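Lipoprotein LpqN (Mycobacterium tuberculosis, PDB 6E5F) supports cell envelope biogenesis, binds a trehalose glycolipid analogue, interacts with periplasmic domains of mycolate transporters MmpL3 and MmpL11, and acts as a virulence factor. Local coordinates at residues I121-S126 and F197-N202. Numbering follows the deposited sequence. Where two conformers were deposited one is given.
Sequences IVAILS and FVLQLN
Val122 and Asn202 exchange two backbone hydrogen bonds, opening an antiparallel ladder at the heart of the sheet of this Mog1p/PsbP-like fold. Ile124 with Gln200 and Ser126 with Val198 repeat the two-bond pattern, while Ala123 with Leu201 and Leu125 with Leu199 are the non-hydrogen-bonded pairs between them. Leu125 illustrates how one side chain spans such a joint. Its CB leaves on the face shared with Leu199 and Leu201; with CG anti to the backbone N (chi1 -174°), the second torsion of 60° turns CD1 back toward the neighbouring strand. CD1 comes to 3.5 Å from O of Val198, then 4.0 Å from CB of Leu199 and 4.2 Å from CB of Phe197, and the side chain also touches Val75 and Tyr104 in flanking loops. Farther along this buried face, CB of Ala123 meets CD2 of Leu201 at 3.7 Å. Ile121 and Leu201 carry the layer onto helix 210-223, and Ile121 also lies beside the bound lauryl trehaloside. The other face is more polar: Gln200 and Asn202 hydrogen-bond through their amides to Thr187 and Gln185 of the adjoining strand, and the side chains of Ile124 and Asn202 cross obliquely, CD1 lying 3.2 Å from ND2. At the Ser126 end, a water donates to O of Val198 and is hydrogen-bonded to OG of Ser126, each at 2.8 Å.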
loop_
_atom_site.group_PDB
_atom_site.type_symbol
_atom_site.label_atom_id
_atom_site.label_comp_id
_atom_site.label_asym_id
_atom_site.label_seq_id
_atom_site.Cartn_x
_atom_site.Cartn_y
_atom_site.Cartn_z
ATOM N N ILE A 121 3.513 6.791 5.278
ATOM C CA ILE A 121 2.603 5.866 4.616
ATOM C C ILE A 121 2.248 6.494 3.272
ATOM O O ILE A 121 1.649 7.574 3.224
ATOM C CB ILE A 121 1.350 5.571 5.454
ATOM C CG1 ILE A 121 1.763 5.001 6.818
ATOM C CG2 ILE A 121 0.430 4.602 4.711
ATOM C CD1 ILE A 121 0.611 4.724 7.764
ATOM N N VAL A 122 2.632 5.822 2.196
ATOM C CA VAL A 122 2.504 6.340 0.839
ATOM C C VAL A 122 1.496 5.487 0.088
ATOM O O VAL A 122 1.442 4.269 0.260
ATOM C CB VAL A 122 3.871 6.347 0.128
ATOM C CG1 VAL A 122 3.706 6.498 -1.365
ATOM C CG2 VAL A 122 4.748 7.454 0.697
ATOM N N ALA A 123 0.678 6.142 -0.734
ATOM C CA ALA A 123 -0.371 5.466 -1.485
ATOM C C ALA A 123 -0.013 5.427 -2.966
ATOM O O ALA A 123 0.606 6.351 -3.496
ATOM C CB ALA A 123 -1.709 6.193 -1.314
ATOM N N ILE A 124 -0.399 4.325 -3.615
ATOM C CA ILE A 124 -0.289 4.174 -5.062
ATOM C C ILE A 124 -1.612 3.597 -5.544
ATOM O O ILE A 124 -2.162 2.686 -4.911
ATOM C CB ILE A 124 0.857 3.210 -5.431
ATOM C CG1 ILE A 124 2.174 3.650 -4.786
ATOM C CG2 ILE A 124 1.012 3.126 -6.935
ATOM C CD1 ILE A 124 3.126 2.504 -4.528
ATOM N N LEU A 125 -2.136 4.123 -6.639
ATOM C CA LEU A 125 -3.364 3.606 -7.229
ATOM C C LEU A 125 -3.106 3.294 -8.694
ATOM O O LEU A 125 -2.603 4.141 -9.437
ATOM C CB LEU A 125 -4.516 4.597 -7.087
ATOM C CG LEU A 125 -5.895 4.097 -7.558
ATOM C CD1 LEU A 125 -6.323 2.858 -6.775
ATOM C CD2 LEU A 125 -6.931 5.193 -7.421
ATOM N N SER A 126 -3.428 2.065 -9.091
ATOM C CA SER A 126 -3.249 1.602 -10.455
ATOM C C SER A 126 -4.582 1.104 -10.991
ATOM O O SER A 126 -5.435 0.629 -10.231
ATOM C CB SER A 126 -2.229 0.464 -10.530
ATOM O OG SER A 126 -0.997 0.836 -9.935
ATOM N N PHE A 197 -9.214 -1.609 -10.050
ATOM C CA PHE A 197 -8.295 -0.657 -9.453
ATOM C C PHE A 197 -7.623 -1.315 -8.258
ATOM O O PHE A 197 -8.256 -2.071 -7.507
ATOM C CB PHE A 197 -9.039 0.606 -9.026
ATOM C CG PHE A 197 -9.555 1.416 -10.184
ATOM C CD1 PHE A 197 -10.771 1.122 -10.765
ATOM C CD2 PHE A 197 -8.807 2.462 -10.701
ATOM C CE1 PHE A 197 -11.238 1.869 -11.840
ATOM C CE2 PHE A 197 -9.271 3.208 -11.767
ATOM C CZ PHE A 197 -10.485 2.907 -12.333
ATOM N N VAL A 198 -6.334 -1.058 -8.105
ATOM C CA VAL A 198 -5.536 -1.644 -7.033
ATOM C C VAL A 198 -4.900 -0.500 -6.256
ATOM O O VAL A 198 -4.061 0.239 -6.793
ATOM C CB VAL A 198 -4.467 -2.599 -7.572
ATOM C CG1 VAL A 198 -3.661 -3.205 -6.406
ATOM C CG2 VAL A 198 -5.100 -3.692 -8.431
ATOM N N LEU A 199 -5.299 -0.354 -5.000
ATOM C CA LEU A 199 -4.710 0.617 -4.093
ATOM C C LEU A 199 -3.681 -0.102 -3.247
ATOM O O LEU A 199 -3.968 -1.169 -2.699
ATOM C CB LEU A 199 -5.783 1.208 -3.183
ATOM C CG LEU A 199 -5.309 2.124 -2.053
ATOM C CD1 LEU A 199 -4.816 3.444 -2.610
ATOM C CD2 LEU A 199 -6.422 2.336 -1.033
ATOM N N GLN A 200 -2.489 0.465 -3.148
ATOM C CA GLN A 200 -1.488 -0.051 -2.221
ATOM C C GLN A 200 -1.089 1.059 -1.270
ATOM O O GLN A 200 -0.837 2.194 -1.692
ATOM C CB GLN A 200 -0.285 -0.643 -2.964
ATOM C CG GLN A 200 -0.651 -1.917 -3.745
ATOM C CD GLN A 200 0.546 -2.727 -4.190
ATOM O OE1 GLN A 200 1.445 -2.223 -4.859
ATOM N NE2 GLN A 200 0.565 -4.002 -3.815
ATOM N N LEU A 201 -1.080 0.732 0.015
ATOM C CA LEU A 201 -0.602 1.627 1.059
ATOM C C LEU A 201 0.688 1.029 1.609
ATOM O O LEU A 201 0.679 -0.087 2.143
ATOM C CB LEU A 201 -1.651 1.793 2.155
ATOM C CG LEU A 201 -3.030 2.284 1.689
ATOM C CD1 LEU A 201 -4.006 2.306 2.858
ATOM C CD2 LEU A 201 -2.945 3.655 1.041
ATOM N N ASN A 202 1.780 1.751 1.436
ATOM C CA ASN A 202 3.119 1.272 1.778
ATOM C C ASN A 202 3.604 2.053 2.991
ATOM O O ASN A 202 3.882 3.252 2.887
ATOM C CB ASN A 202 4.063 1.498 0.596
ATOM C CG ASN A 202 3.715 0.648 -0.611
ATOM O OD1 ASN A 202 3.168 -0.438 -0.477
ATOM N ND2 ASN A 202 4.040 1.138 -1.798
HETATM O O HOH W 1 -1.294 0.052 -7.234
#